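XC6422 protein (Xanthomonas campestris, PDB 2FUK) has a small alpha/beta-hydrolase fold without a lid and probably acts as a serine hydrolase. Local coordinates at residues L5-T8 and E9-L13; R63-E67 and L68-V72; Q172-Y175 and D176-T180; I202-R205 and G206-H210. One frame throughout, in Å; residues are numbered along the deposited sequence.

From the N terminus the four contacts follow one another in series, each closing between neighbours in the chain, so none nests in or crosses another. Contact 1 folds the N-terminal loop back on the start of edge strand 11-17. Contact 2 ends helix 56-66 and leads into strand 71-75; it touches contact 1, where Phe6 CZ lies 3.7 Å from Thr71 CG2. Contact 3 spans almost all of helix 171-178 and the residues just beyond it, remote from contact 1, their centres about 39 Å apart. Contact 4 lies in helix 201-212, beside contact 2: Ala64 CB and Leu208 CD1 are 3.9 Å apart. Contacts 2 and 4 both reach the second subunit.

Contact 1: residues L5-T8 and E9-L13; sequences LFPT and ESAAL
Pro7 and Glu9 meet at the reversal that brings the N-terminal loop back over the first strand. The ring of Pro7 is laid against the Glu9 carbonyl, with Pro7 CB 3.2 Å from Glu9 O and Pro7 CG also close to that oxygen. Beyond this the same CB reaches the methyl of Ala11, Pro7 CB to Ala11 CB being 3.9 Å. The other end of the ring meets Leu13, whose branch CD2 stands 3.9 Å from Pro7 CD, the two side chains crossing at about a right angle. The same CD2 of Leu13 also comes within 3.7 Å of Leu5 O. At the bend itself Thr8 and Glu9 have exposed side chains. The Glu9 chain is bent at chi2 (65°), which folds its carboxylate back toward Thr8. No hydrogen bond joins residues 5-8 to residues 9-13, and the two arms meet mainly through the proline ring, with Leu13 CD2 also on Leu5 O. Outside the turn, Ala11 and Leu13 make backbone hydrogen bonds to Val26 and Val24 of strand 20-27, and Pro7 packs on Val26. Phe6 meets the ring of Trp103, which Leu13 also touches, so the folded-back loop and outermost strand 11-17 both pack against helix 92-107.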
loop_
_atom_site.group_PDB
_atom_site.type_symbol
_atom_site.label_atom_id
_atom_site.label_comp_id
_atom_site.label_asym_id
_atom_site.label_seq_id
_atom_site.Cartn_x
_atom_site.Cartn_y
_atom_site.Cartn_z
ATOM N N LEU A 5 -26.566 8.955 -5.065
ATOM C CA LEU A 5 -26.273 7.745 -5.822
ATOM C C LEU A 5 -24.930 7.172 -5.407
ATOM O O LEU A 5 -23.988 7.918 -5.178
ATOM C CB LEU A 5 -26.220 8.074 -7.314
ATOM C CG LEU A 5 -27.484 8.695 -7.909
ATOM C CD1 LEU A 5 -27.149 9.425 -9.199
ATOM C CD2 LEU A 5 -28.510 7.601 -8.139
ATOM N N PHE A 6 -24.840 5.849 -5.304
ATOM C CA PHE A 6 -23.571 5.231 -4.951
ATOM C C PHE A 6 -22.715 5.461 -6.196
ATOM O O PHE A 6 -23.089 5.066 -7.300
ATOM C CB PHE A 6 -23.749 3.735 -4.696
ATOM C CG PHE A 6 -22.641 3.127 -3.885
ATOM C CD1 PHE A 6 -22.709 3.102 -2.494
ATOM C CD2 PHE A 6 -21.525 2.591 -4.509
ATOM C CE1 PHE A 6 -21.673 2.543 -1.741
ATOM C CE2 PHE A 6 -20.491 2.035 -3.767
ATOM C CZ PHE A 6 -20.566 2.009 -2.384
ATOM N N PRO A 7 -21.557 6.116 -6.035
ATOM C CA PRO A 7 -20.671 6.400 -7.169
ATOM C C PRO A 7 -19.936 5.203 -7.778
ATOM O O PRO A 7 -19.717 4.186 -7.119
ATOM C CB PRO A 7 -19.725 7.449 -6.595
ATOM C CG PRO A 7 -19.573 7.005 -5.173
ATOM C CD PRO A 7 -20.987 6.619 -4.773
ATOM N N THR A 8 -19.585 5.327 -9.053
ATOM C CA THR A 8 -18.858 4.275 -9.755
ATOM C C THR A 8 -17.447 4.774 -10.028
ATOM O O THR A 8 -16.705 4.179 -10.806
ATOM C CB THR A 8 -19.524 3.909 -11.093
ATOM O OG1 THR A 8 -19.547 5.060 -11.948
ATOM C CG2 THR A 8 -20.940 3.424 -10.855
ATOM N N GLU A 9 -17.098 5.868 -9.358
ATOM C CA GLU A 9 -15.784 6.511 -9.443
ATOM C C GLU A 9 -15.630 7.040 -8.007
ATOM O O GLU A 9 -16.622 7.445 -7.400
ATOM C CB GLU A 9 -15.856 7.664 -10.453
ATOM C CG GLU A 9 -14.588 7.985 -11.233
ATOM C CD GLU A 9 -14.121 6.870 -12.169
ATOM O OE1 GLU A 9 -14.865 6.442 -13.089
ATOM O OE2 GLU A 9 -12.980 6.423 -11.994
ATOM N N SER A 10 -14.425 7.016 -7.439
ATOM C CA SER A 10 -14.266 7.507 -6.067
ATOM C C SER A 10 -14.823 8.919 -5.964
ATOM O O SER A 10 -14.505 9.785 -6.787
ATOM C CB SER A 10 -12.800 7.465 -5.654
ATOM O OG SER A 10 -12.364 6.120 -5.630
ATOM N N ALA A 11 -15.651 9.165 -4.953
ATOM C CA ALA A 11 -16.268 10.478 -4.831
ATOM C C ALA A 11 -16.747 10.878 -3.448
ATOM O O ALA A 11 -16.945 10.046 -2.570
ATOM C CB ALA A 11 -17.434 10.562 -5.797
ATOM N N ALA A 12 -16.942 12.185 -3.290
ATOM C CA ALA A 12 -17.445 12.772 -2.061
ATOM C C ALA A 12 -18.905 13.110 -2.343
ATOM O O ALA A 12 -19.247 13.537 -3.449
ATOM C CB ALA A 12 -16.657 14.039 -1.725
ATOM N N LEU A 13 -19.765 12.901 -1.353
ATOM C CA LEU A 13 -21.184 13.182 -1.508
ATOM C C LEU A 13 -21.792 13.482 -0.147
ATOM O O LEU A 13 -21.121 13.342 0.879
ATOM C CB LEU A 13 -21.887 11.987 -2.168
ATOM C CG LEU A 13 -21.820 10.631 -1.457
ATOM C CD1 LEU A 13 -22.868 10.552 -0.352
ATOM C CD2 LEU A 13 -22.073 9.532 -2.479
#

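Contact 2: residues R63-E67 and L68-V72; sequences RALRE and LGITV
The carbonyl oxygen of Leu65 is gripped by two backbone N-H groups, Leu68 N at 2.9 Å and Ile70 N at 3.2 Å, which reach it from opposite faces of the carbonyl plane. Next along the helix, Arg66 O takes the N-H of Gly69 at 2.9 Å, closing a type I turn from Arg66 to Gly69. Gly69 has positive phi (90°), which swings the chain out of the helix. Ile70 O is buried without a conventional partner; it receives a CA-H...O contact from Arg66 CA at 3.3 Å. Packing starts just outside these backbone bonds. The CD1 tip of Ile70 lies 4.2 Å from Leu65 CD2, and Leu68 CG rests 3.4 Å from Ala64 O. Farther on, Val72 fits between two helix residues: its CG1 is 3.8 Å from Leu65 CB, while its CG2 meets Arg66 CG at 3.4 Å, the arginine crossing the valine at about a right angle. The head of Arg66 is held by Leu28 O at NE, and Glu67 OE1 makes a salt bridge to Arg205 of the second subunit. The paired 6-to-1 and 5-to-2 bonds, the glycine and the apolar Leu65-Ile70 pair are those of a Schellman motif, here ending the helix of the beta-alpha-beta unit formed by 38-43, 56-66 and 71-75.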
loop_
_atom_site.group_PDB
_atom_site.type_symbol
_atom_site.label_atom_id
_atom_site.label_comp_id
_atom_site.label_asym_id
_atom_site.label_seq_id
_atom_site.Cartn_x
_atom_site.Cartn_y
_atom_site.Cartn_z
ATOM N N ARG A 63 -7.554 2.315 3.141
ATOM C CA ARG A 63 -6.652 1.869 2.087
ATOM C C ARG A 63 -6.361 0.382 2.213
ATOM O O ARG A 63 -6.287 -0.329 1.216
ATOM C CB ARG A 63 -5.339 2.647 2.152
ATOM C CG ARG A 63 -4.426 2.415 0.959
ATOM C CD ARG A 63 -3.164 3.240 1.096
ATOM N NE ARG A 63 -3.449 4.639 1.412
ATOM C CZ ARG A 63 -2.517 5.522 1.754
ATOM N NH1 ARG A 63 -1.247 5.144 1.816
ATOM N NH2 ARG A 63 -2.852 6.775 2.042
ATOM N N ALA A 64 -6.181 -0.076 3.447
ATOM C CA ALA A 64 -5.895 -1.477 3.714
ATOM C C ALA A 64 -6.996 -2.382 3.166
ATOM O O ALA A 64 -6.726 -3.451 2.621
ATOM C CB ALA A 64 -5.742 -1.685 5.216
ATOM N N LEU A 65 -8.242 -1.946 3.315
ATOM C CA LEU A 65 -9.381 -2.721 2.835
ATOM C C LEU A 65 -9.546 -2.600 1.325
ATOM O O LEU A 65 -9.886 -3.575 0.660
ATOM C CB LEU A 65 -10.654 -2.267 3.539
ATOM C CG LEU A 65 -10.660 -2.487 5.055
ATOM C CD1 LEU A 65 -11.925 -1.880 5.653
ATOM C CD2 LEU A 65 -10.581 -3.966 5.355
ATOM N N ARG A 66 -9.307 -1.409 0.785
ATOM C CA ARG A 66 -9.419 -1.195 -0.656
ATOM C C ARG A 66 -8.434 -2.092 -1.403
ATOM O O ARG A 66 -8.737 -2.615 -2.481
ATOM C CB ARG A 66 -9.113 0.265 -1.002
ATOM C CG ARG A 66 -10.101 1.263 -0.432
ATOM C CD ARG A 66 -9.598 2.697 -0.591
ATOM N NE ARG A 66 -9.551 3.120 -1.990
ATOM C CZ ARG A 66 -9.045 4.282 -2.396
ATOM N NH1 ARG A 66 -9.048 4.594 -3.686
ATOM N NH2 ARG A 66 -8.521 5.128 -1.516
ATOM N N GLU A 67 -7.250 -2.263 -0.828
ATOM C CA GLU A 67 -6.213 -3.084 -1.447
ATOM C C GLU A 67 -6.606 -4.557 -1.472
ATOM O O GLU A 67 -5.979 -5.366 -2.160
ATOM C CB GLU A 67 -4.880 -2.900 -0.715
ATOM C CG GLU A 67 -4.327 -1.481 -0.822
ATOM C CD GLU A 67 -2.993 -1.294 -0.117
ATOM O OE1 GLU A 67 -2.601 -2.179 0.673
ATOM O OE2 GLU A 67 -2.341 -0.248 -0.341
ATOM N N LEU A 68 -7.646 -4.902 -0.720
ATOM C CA LEU A 68 -8.137 -6.271 -0.690
ATOM C C LEU A 68 -9.350 -6.420 -1.609
ATOM O O LEU A 68 -9.986 -7.475 -1.638
ATOM C CB LEU A 68 -8.517 -6.672 0.733
ATOM C CG LEU A 68 -7.371 -6.707 1.747
ATOM C CD1 LEU A 68 -7.908 -7.171 3.082
ATOM C CD2 LEU A 68 -6.278 -7.636 1.258
ATOM N N GLY A 69 -9.664 -5.354 -2.343
ATOM C CA GLY A 69 -10.789 -5.369 -3.268
ATOM C C GLY A 69 -12.119 -4.933 -2.675
ATOM O O GLY A 69 -13.180 -5.145 -3.264
ATOM N N ILE A 70 -12.065 -4.305 -1.508
ATOM C CA ILE A 70 -13.271 -3.854 -0.829
ATOM C C ILE A 70 -13.550 -2.370 -1.067
ATOM O O ILE A 70 -12.640 -1.549 -1.023
ATOM C CB ILE A 70 -13.150 -4.111 0.696
ATOM C CG1 ILE A 70 -13.080 -5.618 0.957
ATOM C CG2 ILE A 70 -14.322 -3.480 1.441
ATOM C CD1 ILE A 70 -12.724 -5.983 2.391
ATOM N N THR A 71 -14.811 -2.040 -1.340
ATOM C CA THR A 71 -15.211 -0.645 -1.538
ATOM C C THR A 71 -15.371 -0.071 -0.131
ATOM O O THR A 71 -16.005 -0.687 0.730
ATOM C CB THR A 71 -16.559 -0.539 -2.283
ATOM O OG1 THR A 71 -16.431 -1.129 -3.582
ATOM C CG2 THR A 71 -16.986 0.924 -2.433
ATOM N N VAL A 72 -14.807 1.106 0.107
ATOM C CA VAL A 72 -14.875 1.681 1.440
ATOM C C VAL A 72 -15.601 3.009 1.530
ATOM O O VAL A 72 -15.445 3.878 0.678
ATOM C CB VAL A 72 -13.459 1.838 2.041
ATOM C CG1 VAL A 72 -12.771 0.485 2.080
ATOM C CG2 VAL A 72 -12.639 2.803 1.217
#

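Contact 3: residues Q172-Y175 and D176-T180; sequences QAVY and DWLET
Gln172 and Asp176, one helical turn apart, are joined twice. The side-chain amide donates from Gln172 NE2 to Asp176 OD1 at 2.7 Å, and the backbone runs the other way, with Asp176 N giving its hydrogen to Gln172 O at 2.8 Å. The acceptor lies in the plane of the amide, but the amide nitrogen meets OD1 from above the carboxylate, 44° out of its plane. Gln172 can reach because it leaves the helix with CG opposite the backbone N (chi1 -165°) and then turns sharply at chi2 (53°), turning its amide forward, toward the next turn of the helix. The other amide atom, OE1, sits in plane at the edge of the Tyr175 ring. On the buried side Val174 and Leu178 lie side by side, pointing the same way, with Val174 CG1 4.0 Å from Leu178 CD1. Leu178 also sends CD2 over one face of the Trp177 indole, toward its rim. Beneath them Leu178 N bonds to Val174 O at 2.9 Å. At the last turn Trp177 O accepts both Thr180 OG1, at 2.8 Å, and Thr180 N. Beyond the helix, Tyr175 OH is hydrogen-bonded to Asp164, and the Trp177 ring meets that of Phe149. Tyr175 and Leu178 pack on Leu187 of strand 186-190, while Val174 packs on Gln162 of strand 158-163 and lies near a probable Ser119-His195-Asp166 triad. This is the crossover helix of a beta-alpha-beta unit in the alpha/beta-hydrolase sheet.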
loop_
_atom_site.group_PDB
_atom_site.type_symbol
_atom_site.label_atom_id
_atom_site.label_comp_id
_atom_site.label_asym_id
_atom_site.label_seq_id
_atom_site.Cartn_x
_atom_site.Cartn_y
_atom_site.Cartn_z
ATOM N N GLN A 172 -3.938 -2.276 28.867
ATOM C CA GLN A 172 -4.319 -3.281 29.847
ATOM C C GLN A 172 -5.820 -3.276 30.099
ATOM O O GLN A 172 -6.405 -4.314 30.410
ATOM C CB GLN A 172 -3.556 -3.084 31.161
ATOM C CG GLN A 172 -3.636 -4.291 32.083
ATOM C CD GLN A 172 -3.214 -5.576 31.387
ATOM O OE1 GLN A 172 -2.129 -5.649 30.805
ATOM N NE2 GLN A 172 -4.069 -6.596 31.443
ATOM N N ALA A 173 -6.451 -2.113 29.958
ATOM C CA ALA A 173 -7.899 -2.020 30.149
ATOM C C ALA A 173 -8.599 -2.799 29.034
ATOM O O ALA A 173 -9.633 -3.438 29.250
ATOM C CB ALA A 173 -8.341 -0.565 30.121
ATOM N N VAL A 174 -8.033 -2.718 27.835
ATOM C CA VAL A 174 -8.577 -3.425 26.686
ATOM C C VAL A 174 -8.428 -4.927 26.917
ATOM O O VAL A 174 -9.388 -5.688 26.784
ATOM C CB VAL A 174 -7.824 -3.035 25.392
ATOM C CG1 VAL A 174 -8.308 -3.885 24.216
ATOM C CG2 VAL A 174 -8.045 -1.554 25.104
ATOM N N TYR A 175 -7.222 -5.348 27.276
ATOM C CA TYR A 175 -6.971 -6.766 27.499
ATOM C C TYR A 175 -7.802 -7.322 28.657
ATOM O O TYR A 175 -8.318 -8.445 28.572
ATOM C CB TYR A 175 -5.472 -7.003 27.737
ATOM C CG TYR A 175 -4.583 -6.355 26.696
ATOM C CD1 TYR A 175 -5.006 -6.231 25.369
ATOM C CD2 TYR A 175 -3.333 -5.835 27.037
ATOM C CE1 TYR A 175 -4.214 -5.602 24.415
ATOM C CE2 TYR A 175 -2.527 -5.202 26.084
ATOM C CZ TYR A 175 -2.979 -5.088 24.775
ATOM O OH TYR A 175 -2.213 -4.446 23.826
ATOM N N ASP A 176 -7.947 -6.548 29.733
ATOM C CA ASP A 176 -8.728 -7.008 30.881
ATOM C C ASP A 176 -10.181 -7.239 30.478
ATOM O O ASP A 176 -10.858 -8.095 31.036
ATOM C CB ASP A 176 -8.699 -5.989 32.025
ATOM C CG ASP A 176 -7.372 -5.958 32.772
ATOM O OD1 ASP A 176 -6.503 -6.826 32.530
ATOM O OD2 ASP A 176 -7.203 -5.053 33.625
ATOM N N TRP A 177 -10.655 -6.454 29.515
ATOM C CA TRP A 177 -12.023 -6.565 29.030
ATOM C C TRP A 177 -12.169 -7.748 28.077
ATOM O O TRP A 177 -13.095 -8.553 28.203
ATOM C CB TRP A 177 -12.424 -5.250 28.336
ATOM C CG TRP A 177 -13.597 -5.347 27.403
ATOM C CD1 TRP A 177 -14.847 -5.806 27.694
ATOM C CD2 TRP A 177 -13.619 -4.968 26.024
ATOM N NE1 TRP A 177 -15.650 -5.738 26.578
ATOM C CE2 TRP A 177 -14.918 -5.225 25.539
ATOM C CE3 TRP A 177 -12.663 -4.433 25.149
ATOM C CZ2 TRP A 177 -15.288 -4.966 24.213
ATOM C CZ3 TRP A 177 -13.032 -4.174 23.830
ATOM C CH2 TRP A 177 -14.332 -4.441 23.380
ATOM N N LEU A 178 -11.242 -7.864 27.133
ATOM C CA LEU A 178 -11.292 -8.945 26.161
ATOM C C LEU A 178 -11.162 -10.333 26.777
ATOM O O LEU A 178 -11.748 -11.292 26.273
ATOM C CB LEU A 178 -10.208 -8.758 25.095
ATOM C CG LEU A 178 -10.430 -7.588 24.130
ATOM C CD1 LEU A 178 -9.318 -7.568 23.078
ATOM C CD2 LEU A 178 -11.800 -7.718 23.464
ATOM N N GLU A 179 -10.413 -10.446 27.870
ATOM C CA GLU A 179 -10.226 -11.753 28.491
ATOM C C GLU A 179 -11.476 -12.290 29.190
ATOM O O GLU A 179 -11.495 -13.440 29.628
ATOM C CB GLU A 179 -9.042 -11.717 29.467
ATOM C CG GLU A 179 -9.172 -10.704 30.600
ATOM C CD GLU A 179 -7.956 -10.679 31.523
ATOM O OE1 GLU A 179 -6.839 -10.980 31.055
ATOM O OE2 GLU A 179 -8.117 -10.342 32.716
ATOM N N THR A 180 -12.525 -11.475 29.269
ATOM C CA THR A 180 -13.763 -11.904 29.922
ATOM C C THR A 180 -14.859 -12.318 28.935
ATOM O O THR A 180 -15.901 -12.823 29.346
ATOM C CB THR A 180 -14.356 -10.785 30.813
ATOM O OG1 THR A 180 -14.870 -9.737 29.982
ATOM C CG2 THR A 180 -13.302 -10.219 31.750
#

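Contact 4: residues I202-R205 and G206-H210; sequences IDLR and GALQH
Leu204 with Leu208 and Arg205 with Gln209 are four-residue steps on helix 201-212, the last helix of the alpha/beta-hydrolase domain, which lies against the central sheet and helix 56-66. Four consecutive backbone bonds carry this turn; among them Leu208 N reaches Leu204 O at 3.0 Å and Gln209 N reaches Arg205 O at 3.0 Å, the latter nearly straight at the hydrogen (167°). On the sheet side the two leucines slant across each other. Leu204 CG meets Leu208 CD1 at 4.1 Å, and Leu208 CG also rests 3.4 Å from Leu204 O, its chain leaning back over the preceding turn. Both leucines touch Ile161 of strand 158-163, and Leu208 also packs on Ala64. On another flank the stem of Arg205 slants over that of Gln209, with Arg205 CG 4.0 Å from Gln209 CD. Arg205 runs extended through its first two torsions and bends at chi3 (69°), which turns the guanidinium back so that Ile202 CG1 stands over one face, 3.7 Å above its plane and toward the rim. Gly206 N is hydrogen-bonded to Ile202 O at 3.1 Å. The charged end of Arg205 is committed to the subunit interface: NH2 makes a salt bridge to Glu67 of the second subunit, and NH1 lies close to NH1 of Arg205 of that subunit. The glutamate from the second subunit probably offsets the closeness of the two arginines, and the apolar cover from Ile202 would be expected to strengthen its attraction for the guanidinium.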
loop_
_atom_site.group_PDB
_atom_site.type_symbol
_atom_site.label_atom_id
_atom_site.label_comp_id
_atom_site.label_asym_id
_atom_site.label_seq_id
_atom_site.Cartn_x
_atom_site.Cartn_y
_atom_site.Cartn_z
ATOM N N ILE A 202 2.078 1.587 8.249
ATOM C CA ILE A 202 2.296 0.478 7.331
ATOM C C ILE A 202 2.132 -0.834 8.098
ATOM O O ILE A 202 1.622 -1.826 7.560
ATOM C CB ILE A 202 3.704 0.552 6.706
ATOM C CG1 ILE A 202 3.866 -0.541 5.654
ATOM C CG2 ILE A 202 4.773 0.405 7.792
ATOM C CD1 ILE A 202 5.154 -0.416 4.868
ATOM N N ASP A 203 2.554 -0.837 9.360
ATOM C CA ASP A 203 2.427 -2.027 10.191
ATOM C C ASP A 203 0.950 -2.266 10.470
ATOM O O ASP A 203 0.501 -3.408 10.545
ATOM C CB ASP A 203 3.157 -1.856 11.520
ATOM C CG ASP A 203 4.633 -1.600 11.347
ATOM O OD1 ASP A 203 4.999 -0.492 10.890
ATOM O OD2 ASP A 203 5.423 -2.508 11.670
ATOM N N LEU A 204 0.208 -1.177 10.656
ATOM C CA LEU A 204 -1.222 -1.260 10.913
ATOM C C LEU A 204 -1.900 -1.886 9.695
ATOM O O LEU A 204 -2.772 -2.745 9.824
ATOM C CB LEU A 204 -1.788 0.140 11.178
ATOM C CG LEU A 204 -3.315 0.268 11.214
ATOM C CD1 LEU A 204 -3.888 -0.541 12.374
ATOM C CD2 LEU A 204 -3.696 1.746 11.330
ATOM N N ARG A 205 -1.493 -1.442 8.512
ATOM C CA ARG A 205 -2.042 -1.965 7.265
ATOM C C ARG A 205 -1.850 -3.480 7.214
ATOM O O ARG A 205 -2.775 -4.220 6.896
ATOM C CB ARG A 205 -1.332 -1.325 6.065
ATOM C CG ARG A 205 -1.902 -1.719 4.705
ATOM C CD ARG A 205 -0.949 -1.325 3.591
ATOM N NE ARG A 205 0.263 -2.138 3.631
ATOM C CZ ARG A 205 1.375 -1.876 2.945
ATOM N NH1 ARG A 205 2.417 -2.689 3.052
ATOM N NH2 ARG A 205 1.451 -0.803 2.167
ATOM N N GLY A 206 -0.638 -3.932 7.525
ATOM C CA GLY A 206 -0.353 -5.356 7.500
ATOM C C GLY A 206 -1.180 -6.159 8.485
ATOM O O GLY A 206 -1.667 -7.244 8.164
ATOM N N ALA A 207 -1.339 -5.626 9.694
ATOM C CA ALA A 207 -2.104 -6.309 10.723
ATOM C C ALA A 207 -3.559 -6.462 10.307
ATOM O O ALA A 207 -4.169 -7.504 10.539
ATOM C CB ALA A 207 -2.016 -5.547 12.039
ATOM N N LEU A 208 -4.111 -5.420 9.697
ATOM C CA LEU A 208 -5.502 -5.437 9.258
ATOM C C LEU A 208 -5.704 -6.443 8.137
ATOM O O LEU A 208 -6.628 -7.254 8.168
ATOM C CB LEU A 208 -5.923 -4.048 8.763
ATOM C CG LEU A 208 -6.146 -2.929 9.782
ATOM C CD1 LEU A 208 -6.224 -1.589 9.054
ATOM C CD2 LEU A 208 -7.433 -3.186 10.566
ATOM N N GLN A 209 -4.824 -6.386 7.143
ATOM C CA GLN A 209 -4.933 -7.277 6.001
ATOM C C GLN A 209 -4.749 -8.737 6.386
ATOM O O GLN A 209 -5.520 -9.599 5.961
ATOM C CB GLN A 209 -3.945 -6.846 4.911
ATOM C CG GLN A 209 -4.401 -5.562 4.229
ATOM C CD GLN A 209 -3.456 -5.031 3.167
ATOM O OE1 GLN A 209 -3.838 -4.168 2.377
ATOM N NE2 GLN A 209 -2.223 -5.528 3.147
ATOM N N HIS A 210 -3.751 -9.026 7.207
ATOM C CA HIS A 210 -3.549 -10.409 7.611
ATOM C C HIS A 210 -4.689 -10.871 8.509
ATOM O O HIS A 210 -5.096 -12.038 8.464
ATOM C CB HIS A 210 -2.228 -10.566 8.357
ATOM C CG HIS A 210 -1.950 -11.973 8.774
ATOM N ND1 HIS A 210 -1.691 -12.978 7.866
ATOM C CD2 HIS A 210 -1.937 -12.556 9.997
ATOM C CE1 HIS A 210 -1.528 -14.119 8.511
ATOM N NE2 HIS A 210 -1.674 -13.890 9.806
#